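Local coordinates for protein D-aminoacyl-tRNA deacylase (Archaeoglobus fulgidus, PDB 1YQE) that probably hydrolyses D-aminoacyl-tRNAs to free tRNA and D-amino acids, a zinc-dependent deacylation that counteracts the toxicity of mischarged tRNA, at residues 91-96 / 151-156; 110-115 / 235-240; 188-193 / 211-216. One frame throughout, in Å; residues are numbered along the deposited sequence.

The three contacts run from the middle of the protein outward, and each touches the other two. Interaction 1 lies in the large mixed sheet, its centre about 3 Å from the centre of the chain, and its Glu156 belongs to the pyrophosphate pocket, the side chain about 4 Å from the ligand. Interaction 2, by centres about 11 Å from interaction 1, joins a loop to a helix end; Lys111 O receives Ser152 N at 2.7 Å. Interaction 3, by centres about 8 Å from interaction 2 and 14 Å from interaction 1, belongs to the smaller parallel sheet. Ala110 O and His216 NE2, 2.7 Å apart, tie 110-115 to 211-216, whose His216 also packs on Val93.

Interaction 1: residues 91-96 / 151-156; sequences VHVSGN and PSAFYE
The imidazole of His92 and the ring of Phe154 lie nearly parallel, 23° between planes, but are slid so far apart that they barely overlap, their centroids 5.1 Å from each other. Glu156 OE2 comes to the edge of the imidazole, 3.3 Å from His92 CE1, with its carboxylate turned 76° from the ring plane. His92 and Phe154 form a hydrogen-bonded pair on neighbouring antiparallel strands, 88-92 and 152-159, of the mixed sheet; Phe76, on strand 73-81 at the other side, stacks on Phe154. Phe154 N meets His92 O at 2.7 Å and almost straight, while the return bond, His92 N to Phe154 O, is longer (3.2 Å). With CG wedged between backbone N and carbonyl carbon (chi1 82°), the imidazole comes obliquely beside Phe154 CB, 3.4 Å from His92 CE1. At the imidazole edge, a water bridges His92 ND1, 2.6 Å, and Phe154 O, to which it donates. Replacing His92 by alanine would remove the ring and is likely to open a gap beside Phe154 and leave this water without its imidazole partner. Val91 and Tyr155 lie side by side on the other face of the sheet. Glu156 also lines the pyrophosphate pocket. Beyond the paired strands, Ser94 N and Ser152 OG share a second water, and Ser94 OG bonds to Pro145 O.

Interaction 2: residues 110-115 / 235-240; sequences AKPSPQ and VKLSEA
Lys111 and Pro112 run past the last turn of helix 228-238, their CA atoms 5.9 Å from that of Leu237 and 5.7 Å from that of Ser238, respectively. Segment 110-115 is extended up to Ser113, which takes the N-cap position of helix 114-125, and Pro114 begins the helical part. In 235-240 the helix stops at Ser238, and Glu239 follows with positive phi (63°). The side chain of Lys111 reaches over this end. Its CG stands anti to the backbone N (chi1 176°), a bend at chi2 turns the chain, and the extended remainder delivers NZ to two acceptors. One is Leu237 O, 2.9 Å from Lys111 NZ, approached from a direction tilted out of the carbonyl plane. The other is Glu239 OE1, which accepts through its anti lone pair and completes a salt bridge. The helix ends in a Schellman motif with Glu239 as its C-prime residue: Ala240 N bonds to Val235 O, and Glu239 N makes a weak bond to Lys236 O. The ammonium group thus lies by the helix C-terminus, where its positive charge would probably be favoured by the helix dipole as well as by the carboxylate. A water accepts a weak bond from Lys111 NZ and donates to Lys236 O, extending the polar network to the carbonyl one residue earlier. The rest of the contact is mostly packing of aliphatic carbons. Leu237 CD1 rests 3.8 Å from Lys111 CD, Leu237 CG faces Pro112 CD, and Leu237 CD2 reaches Ala110 O at 3.4 Å. The Pro112 ring presses on Ser238, whose OG bonds back to Ala234 O. Pro114 CG meets Ser238 O at 3.7 Å.

Interaction 3: residues 188-193 / 211-216; sequences WNVAVG and TFTFGH
Strands 189-194 and 212-218 are the two strands of a beta-alpha-beta unit connected through helix 201-209, and they pair in parallel at the edge of the four-stranded sheet. The ladder starts with Asn189 N to Thr211 O and Thr213 N to Asn189 O, continues through Ala191 N to Thr213 O and Gly215 N to Ala191 O, and reaches Gly193 N to His216 O, 2.9 Å, beyond the corner at Gly215. On the face with Asn189, Ala191 and Phe214, the Phe212 ring lies flat beneath Asn189: CB sits 3.5 Å from the ring centroid and 3° off its normal, a CH-pi contact. Ala191 CB meets the edge of this ring instead, 3.9 Å from Phe212 CD2. Asn189 CG stands anti to its carbonyl carbon (chi1 -64°), which brings ND2 alongside Thr211 OG1 in a weak bond. Phe214 offers its ring edge to Gly193 N. On the opposite face of the sheet, Val190 CG2 and Thr213 CG2 touch at 3.8 Å, while Thr213 OG1 bonds to Pro114 O. Thr211 O also lies at the edge of the Trp188 ring, 3.5 Å from CE3; Trp188 NE1 bonds to Asn119 OD1. Neighbouring parallel strands joined through a helix in this way are typical of the beta-alpha-beta crossover of alpha/beta folds.

Interaction 1: residues 91-96 / 151-156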
loop_
_atom_site.group_PDB
_atom_site.type_symbol
_atom_site.label_atom_id
_atom_site.label_comp_id
_atom_site.label_asym_id
_atom_site.label_seq_id
_atom_site.Cartn_x
_atom_site.Cartn_y
_atom_site.Cartn_z
ATOM N N VAL A 91 2.082 3.598 4.139
ATOM C CA VAL A 91 1.334 2.888 3.118
ATOM C C VAL A 91 2.315 2.516 2.015
ATOM O O VAL A 91 3.188 3.311 1.647
ATOM C CB VAL A 91 0.214 3.760 2.505
ATOM C CG1 VAL A 91 -0.430 3.035 1.328
ATOM C CG2 VAL A 91 -0.841 4.067 3.558
ATOM N N HIS A 92 2.187 1.293 1.510
ATOM C CA HIS A 92 3.032 0.828 0.421
ATOM C C HIS A 92 2.467 -0.467 -0.130
ATOM O O HIS A 92 1.653 -1.132 0.516
ATOM C CB HIS A 92 4.473 0.582 0.886
ATOM C CG HIS A 92 4.685 -0.746 1.552
ATOM N ND1 HIS A 92 4.452 -0.957 2.894
ATOM C CD2 HIS A 92 5.129 -1.929 1.059
ATOM C CE1 HIS A 92 4.745 -2.209 3.200
ATOM N NE2 HIS A 92 5.158 -2.821 2.104
ATOM N N VAL A 93 2.891 -0.813 -1.339
ATOM C CA VAL A 93 2.464 -2.051 -1.969
ATOM C C VAL A 93 3.714 -2.920 -2.028
ATOM O O VAL A 93 4.806 -2.426 -2.300
ATOM C CB VAL A 93 1.919 -1.797 -3.388
ATOM C CG1 VAL A 93 1.581 -3.114 -4.062
ATOM C CG2 VAL A 93 0.672 -0.924 -3.309
ATOM N N SER A 94 3.558 -4.206 -1.747
ATOM C CA SER A 94 4.684 -5.129 -1.759
ATOM C C SER A 94 5.143 -5.454 -3.181
ATOM O O SER A 94 4.387 -5.303 -4.149
ATOM C CB SER A 94 4.311 -6.406 -0.993
ATOM O OG SER A 94 3.054 -6.912 -1.403
ATOM N N GLY A 95 6.397 -5.882 -3.297
ATOM C CA GLY A 95 6.973 -6.211 -4.587
ATOM C C GLY A 95 8.478 -6.026 -4.544
ATOM O O GLY A 95 8.984 -5.246 -3.736
ATOM N N ASN A 96 9.196 -6.744 -5.403
ATOM C CA ASN A 96 10.655 -6.659 -5.437
ATOM C C ASN A 96 11.193 -6.282 -6.799
ATOM O O ASN A 96 10.602 -6.611 -7.825
ATOM C CB ASN A 96 11.293 -8.005 -5.078
ATOM C CG ASN A 96 10.915 -8.489 -3.709
ATOM O OD1 ASN A 96 11.156 -7.811 -2.716
ATOM N ND2 ASN A 96 10.325 -9.681 -3.641
ATOM N N PRO A 151 -6.025 -6.918 -5.767
ATOM C CA PRO A 151 -5.470 -5.597 -5.457
ATOM C C PRO A 151 -5.138 -5.545 -3.962
ATOM O O PRO A 151 -5.890 -6.060 -3.138
ATOM C CB PRO A 151 -6.609 -4.652 -5.834
ATOM C CG PRO A 151 -7.249 -5.370 -7.005
ATOM C CD PRO A 151 -7.290 -6.805 -6.520
ATOM N N SER A 152 -4.017 -4.936 -3.601
ATOM C CA SER A 152 -3.669 -4.874 -2.190
ATOM C C SER A 152 -2.685 -3.772 -1.840
ATOM O O SER A 152 -2.147 -3.095 -2.711
ATOM C CB SER A 152 -3.101 -6.220 -1.728
ATOM O OG SER A 152 -1.816 -6.451 -2.279
ATOM N N ALA A 153 -2.471 -3.604 -0.541
ATOM C CA ALA A 153 -1.534 -2.614 -0.022
ATOM C C ALA A 153 -1.346 -2.876 1.464
ATOM O O ALA A 153 -2.167 -3.555 2.091
ATOM C CB ALA A 153 -2.067 -1.189 -0.250
ATOM N N PHE A 154 -0.252 -2.358 2.017
ATOM C CA PHE A 154 0.047 -2.513 3.432
ATOM C C PHE A 154 -0.185 -1.189 4.153
ATOM O O PHE A 154 0.303 -0.142 3.722
ATOM C CB PHE A 154 1.505 -2.942 3.640
ATOM C CG PHE A 154 1.734 -4.416 3.470
ATOM C CD1 PHE A 154 1.611 -5.015 2.221
ATOM C CD2 PHE A 154 2.074 -5.205 4.562
ATOM C CE1 PHE A 154 1.827 -6.387 2.066
ATOM C CE2 PHE A 154 2.291 -6.569 4.417
ATOM C CZ PHE A 154 2.166 -7.162 3.165
ATOM N N TYR A 155 -0.943 -1.254 5.241
ATOM C CA TYR A 155 -1.266 -0.094 6.064
ATOM C C TYR A 155 -0.599 -0.393 7.395
ATOM O O TYR A 155 -1.005 -1.313 8.100
ATOM C CB TYR A 155 -2.784 0.018 6.200
ATOM C CG TYR A 155 -3.471 0.061 4.851
ATOM C CD1 TYR A 155 -3.655 -1.102 4.095
ATOM C CD2 TYR A 155 -3.865 1.273 4.296
ATOM C CE1 TYR A 155 -4.215 -1.046 2.809
ATOM C CE2 TYR A 155 -4.419 1.342 3.030
ATOM C CZ TYR A 155 -4.592 0.183 2.287
ATOM O OH TYR A 155 -5.135 0.282 1.029
ATOM N N GLU A 156 0.427 0.384 7.737
ATOM C CA GLU A 156 1.186 0.104 8.944
ATOM C C GLU A 156 1.380 1.240 9.939
ATOM O O GLU A 156 1.050 2.397 9.676
ATOM C CB GLU A 156 2.564 -0.429 8.534
ATOM C CG GLU A 156 2.512 -1.386 7.348
ATOM C CD GLU A 156 3.882 -1.833 6.871
ATOM O OE1 GLU A 156 4.859 -1.061 7.009
ATOM O OE2 GLU A 156 3.980 -2.957 6.343
HETATM O O HOH W 1 3.132 0.451 4.653
HETATM O O HOH W 2 0.858 -5.188 -1.081
#

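Interaction 2: residues 110-115 / 235-240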
loop_
_atom_site.group_PDB
_atom_site.type_symbol
_atom_site.label_atom_id
_atom_site.label_comp_id
_atom_site.label_asym_id
_atom_site.label_seq_id
_atom_site.Cartn_x
_atom_site.Cartn_y
_atom_site.Cartn_z
ATOM N N ALA A 110 3.268 -7.124 -6.538
ATOM C CA ALA A 110 1.918 -7.459 -6.112
ATOM C C ALA A 110 0.969 -6.465 -6.772
ATOM O O ALA A 110 1.357 -5.346 -7.105
ATOM C CB ALA A 110 1.804 -7.369 -4.592
ATOM N N LYS A 111 -0.273 -6.881 -6.982
ATOM C CA LYS A 111 -1.273 -6.013 -7.586
ATOM C C LYS A 111 -1.627 -4.901 -6.589
ATOM O O LYS A 111 -2.064 -5.179 -5.480
ATOM C CB LYS A 111 -2.525 -6.835 -7.923
ATOM C CG LYS A 111 -3.716 -6.050 -8.477
ATOM C CD LYS A 111 -3.500 -5.602 -9.905
ATOM C CE LYS A 111 -4.814 -5.139 -10.532
ATOM N NZ LYS A 111 -4.645 -4.698 -11.941
ATOM N N PRO A 112 -1.426 -3.629 -6.967
ATOM C CA PRO A 112 -1.756 -2.535 -6.042
ATOM C C PRO A 112 -3.252 -2.220 -5.997
ATOM O O PRO A 112 -4.030 -2.750 -6.787
ATOM C CB PRO A 112 -0.944 -1.362 -6.589
ATOM C CG PRO A 112 -0.936 -1.624 -8.060
ATOM C CD PRO A 112 -0.702 -3.124 -8.147
ATOM N N SER A 113 -3.643 -1.364 -5.058
ATOM C CA SER A 113 -5.039 -0.942 -4.918
ATOM C C SER A 113 -4.964 0.573 -4.727
ATOM O O SER A 113 -5.234 1.094 -3.642
ATOM C CB SER A 113 -5.677 -1.608 -3.696
ATOM O OG SER A 113 -7.084 -1.431 -3.693
ATOM N N PRO A 114 -4.589 1.297 -5.794
ATOM C CA PRO A 114 -4.429 2.758 -5.841
ATOM C C PRO A 114 -5.564 3.614 -5.299
ATOM O O PRO A 114 -5.319 4.593 -4.594
ATOM C CB PRO A 114 -4.162 3.031 -7.322
ATOM C CG PRO A 114 -3.515 1.767 -7.787
ATOM C CD PRO A 114 -4.366 0.719 -7.130
ATOM N N GLN A 115 -6.800 3.257 -5.631
ATOM C CA GLN A 115 -7.942 4.038 -5.166
ATOM C C GLN A 115 -8.119 3.969 -3.656
ATOM O O GLN A 115 -8.232 5.005 -2.987
ATOM C CB GLN A 115 -9.225 3.569 -5.863
ATOM C CG GLN A 115 -9.167 3.640 -7.388
ATOM C CD GLN A 115 -8.815 5.026 -7.916
ATOM O OE1 GLN A 115 -9.301 6.041 -7.411
ATOM N NE2 GLN A 115 -7.982 5.070 -8.953
ATOM N N VAL A 235 3.250 -0.395 -14.519
ATOM C CA VAL A 235 2.197 0.503 -14.986
ATOM C C VAL A 235 0.903 -0.253 -15.286
ATOM O O VAL A 235 -0.168 0.131 -14.817
ATOM C CB VAL A 235 2.660 1.277 -16.246
ATOM C CG1 VAL A 235 1.466 1.836 -17.012
ATOM C CG2 VAL A 235 3.583 2.412 -15.833
ATOM N N LYS A 236 1.003 -1.332 -16.055
ATOM C CA LYS A 236 -0.181 -2.110 -16.402
ATOM C C LYS A 236 -0.811 -2.744 -15.172
ATOM O O LYS A 236 -2.036 -2.793 -15.043
ATOM C CB LYS A 236 0.173 -3.187 -17.432
ATOM C CG LYS A 236 0.600 -2.628 -18.772
ATOM C CD LYS A 236 1.019 -3.731 -19.741
ATOM C CE LYS A 236 -0.151 -4.615 -20.141
ATOM N NZ LYS A 236 0.262 -5.648 -21.131
ATOM N N LEU A 237 0.027 -3.222 -14.259
ATOM C CA LEU A 237 -0.452 -3.846 -13.032
ATOM C C LEU A 237 -1.174 -2.811 -12.162
ATOM O O LEU A 237 -2.203 -3.100 -11.553
ATOM C CB LEU A 237 0.733 -4.442 -12.263
ATOM C CG LEU A 237 0.429 -5.446 -11.152
ATOM C CD1 LEU A 237 -0.292 -6.651 -11.741
ATOM C CD2 LEU A 237 1.731 -5.879 -10.483
ATOM N N SER A 238 -0.627 -1.603 -12.116
ATOM C CA SER A 238 -1.202 -0.519 -11.327
ATOM C C SER A 238 -2.406 0.125 -12.005
ATOM O O SER A 238 -3.146 0.871 -11.371
ATOM C CB SER A 238 -0.148 0.565 -11.076
ATOM O OG SER A 238 0.984 0.044 -10.398
ATOM N N GLU A 239 -2.598 -0.170 -13.287
ATOM C CA GLU A 239 -3.684 0.415 -14.076
ATOM C C GLU A 239 -3.443 1.923 -14.136
ATOM O O GLU A 239 -4.372 2.732 -14.174
ATOM C CB GLU A 239 -5.054 0.077 -13.456
ATOM C CG GLU A 239 -5.306 -1.437 -13.416
ATOM C CD GLU A 239 -6.716 -1.835 -12.992
ATOM O OE1 GLU A 239 -6.894 -3.011 -12.606
ATOM O OE2 GLU A 239 -7.642 -0.997 -13.054
ATOM N N ALA A 240 -2.162 2.283 -14.168
ATOM C CA ALA A 240 -1.737 3.673 -14.215
ATOM C C ALA A 240 -1.808 4.278 -15.606
ATOM O O ALA A 240 -1.614 3.589 -16.610
ATOM C CB ALA A 240 -0.314 3.792 -13.692
HETATM O O HOH W 3 -3.559 -5.399 -14.754
#

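Interaction 3: residues 188-193 / 211-216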
loop_
_atom_site.group_PDB
_atom_site.type_symbol
_atom_site.label_atom_id
_atom_site.label_comp_id
_atom_site.label_asym_id
_atom_site.label_seq_id
_atom_site.Cartn_x
_atom_site.Cartn_y
_atom_site.Cartn_z
ATOM N N TRP A 188 -9.419 8.526 -8.958
ATOM C CA TRP A 188 -8.228 9.331 -8.746
ATOM C C TRP A 188 -7.268 8.978 -9.881
ATOM O O TRP A 188 -7.279 7.848 -10.372
ATOM C CB TRP A 188 -7.569 8.984 -7.406
ATOM C CG TRP A 188 -8.420 9.263 -6.209
ATOM C CD1 TRP A 188 -9.063 8.351 -5.423
ATOM C CD2 TRP A 188 -8.711 10.547 -5.656
ATOM N NE1 TRP A 188 -9.732 8.987 -4.411
ATOM C CE2 TRP A 188 -9.531 10.339 -4.528
ATOM C CE3 TRP A 188 -8.356 11.859 -6.005
ATOM C CZ2 TRP A 188 -10.004 11.393 -3.740
ATOM C CZ3 TRP A 188 -8.828 12.910 -5.223
ATOM C CH2 TRP A 188 -9.643 12.669 -4.102
ATOM N N ASN A 189 -6.457 9.944 -10.303
ATOM C CA ASN A 189 -5.470 9.720 -11.356
ATOM C C ASN A 189 -4.430 8.766 -10.767
ATOM O O ASN A 189 -3.965 8.971 -9.642
ATOM C CB ASN A 189 -4.827 11.049 -11.754
ATOM C CG ASN A 189 -5.828 12.016 -12.361
ATOM O OD1 ASN A 189 -6.457 11.711 -13.373
ATOM N ND2 ASN A 189 -5.988 13.182 -11.742
ATOM N N VAL A 190 -4.072 7.729 -11.518
ATOM C CA VAL A 190 -3.129 6.724 -11.036
ATOM C C VAL A 190 -1.766 6.790 -11.715
ATOM O O VAL A 190 -1.667 6.846 -12.939
ATOM C CB VAL A 190 -3.689 5.295 -11.234
ATOM C CG1 VAL A 190 -2.755 4.271 -10.590
ATOM C CG2 VAL A 190 -5.088 5.190 -10.646
ATOM N N ALA A 191 -0.712 6.769 -10.911
ATOM C CA ALA A 191 0.630 6.813 -11.465
ATOM C C ALA A 191 1.560 5.810 -10.807
ATOM O O ALA A 191 1.289 5.302 -9.725
ATOM C CB ALA A 191 1.211 8.209 -11.298
ATOM N N VAL A 192 2.646 5.503 -11.507
ATOM C CA VAL A 192 3.684 4.656 -10.963
ATOM C C VAL A 192 4.746 5.727 -10.733
ATOM O O VAL A 192 4.948 6.584 -11.587
ATOM C CB VAL A 192 4.207 3.628 -11.985
ATOM C CG1 VAL A 192 5.565 3.111 -11.533
ATOM C CG2 VAL A 192 3.235 2.461 -12.094
ATOM N N GLY A 193 5.407 5.703 -9.585
ATOM C CA GLY A 193 6.414 6.718 -9.325
ATOM C C GLY A 193 7.813 6.166 -9.450
ATOM O O GLY A 193 8.059 5.008 -9.118
ATOM N N THR A 211 -4.832 15.186 -6.730
ATOM C CA THR A 211 -5.853 14.248 -7.179
ATOM C C THR A 211 -5.177 12.983 -7.710
ATOM O O THR A 211 -5.799 12.172 -8.390
ATOM C CB THR A 211 -6.711 14.858 -8.303
ATOM O OG1 THR A 211 -5.858 15.256 -9.386
ATOM C CG2 THR A 211 -7.477 16.090 -7.788
ATOM N N PHE A 212 -3.897 12.830 -7.388
ATOM C CA PHE A 212 -3.128 11.677 -7.838
ATOM C C PHE A 212 -2.878 10.654 -6.747
ATOM O O PHE A 212 -2.706 10.993 -5.573
ATOM C CB PHE A 212 -1.764 12.115 -8.381
ATOM C CG PHE A 212 -1.700 12.208 -9.874
ATOM C CD1 PHE A 212 -2.085 13.373 -10.533
ATOM C CD2 PHE A 212 -1.232 11.133 -10.625
ATOM C CE1 PHE A 212 -2.000 13.473 -11.920
ATOM C CE2 PHE A 212 -1.141 11.218 -12.016
ATOM C CZ PHE A 212 -1.526 12.394 -12.664
ATOM N N THR A 213 -2.853 9.391 -7.149
ATOM C CA THR A 213 -2.564 8.313 -6.227
ATOM C C THR A 213 -1.502 7.494 -6.940
ATOM O O THR A 213 -1.210 7.743 -8.106
ATOM C CB THR A 213 -3.792 7.431 -5.936
ATOM O OG1 THR A 213 -3.438 6.463 -4.941
ATOM C CG2 THR A 213 -4.264 6.694 -7.200
ATOM N N PHE A 214 -0.924 6.531 -6.233
ATOM C CA PHE A 214 0.124 5.694 -6.801
ATOM C C PHE A 214 -0.199 4.222 -6.662
ATOM O O PHE A 214 -0.977 3.820 -5.799
ATOM C CB PHE A 214 1.453 5.951 -6.083
ATOM C CG PHE A 214 2.031 7.314 -6.332
ATOM C CD1 PHE A 214 2.873 7.536 -7.415
ATOM C CD2 PHE A 214 1.704 8.382 -5.506
ATOM C CE1 PHE A 214 3.383 8.805 -7.679
ATOM C CE2 PHE A 214 2.204 9.657 -5.755
ATOM C CZ PHE A 214 3.046 9.873 -6.846
ATOM N N GLY A 215 0.396 3.433 -7.548
ATOM C CA GLY A 215 0.256 1.996 -7.485
ATOM C C GLY A 215 1.598 1.593 -6.898
ATOM O O GLY A 215 1.729 1.390 -5.691
ATOM N N HIS A 216 2.611 1.511 -7.752
ATOM C CA HIS A 216 3.950 1.158 -7.299
ATOM C C HIS A 216 4.836 2.395 -7.334
ATOM O O HIS A 216 4.523 3.378 -8.010
ATOM C CB HIS A 216 4.527 0.046 -8.179
ATOM C CG HIS A 216 4.034 -1.316 -7.806
ATOM N ND1 HIS A 216 4.413 -1.946 -6.641
ATOM C CD2 HIS A 216 3.142 -2.140 -8.406
ATOM C CE1 HIS A 216 3.778 -3.098 -6.538
ATOM N NE2 HIS A 216 2.998 -3.239 -7.594
#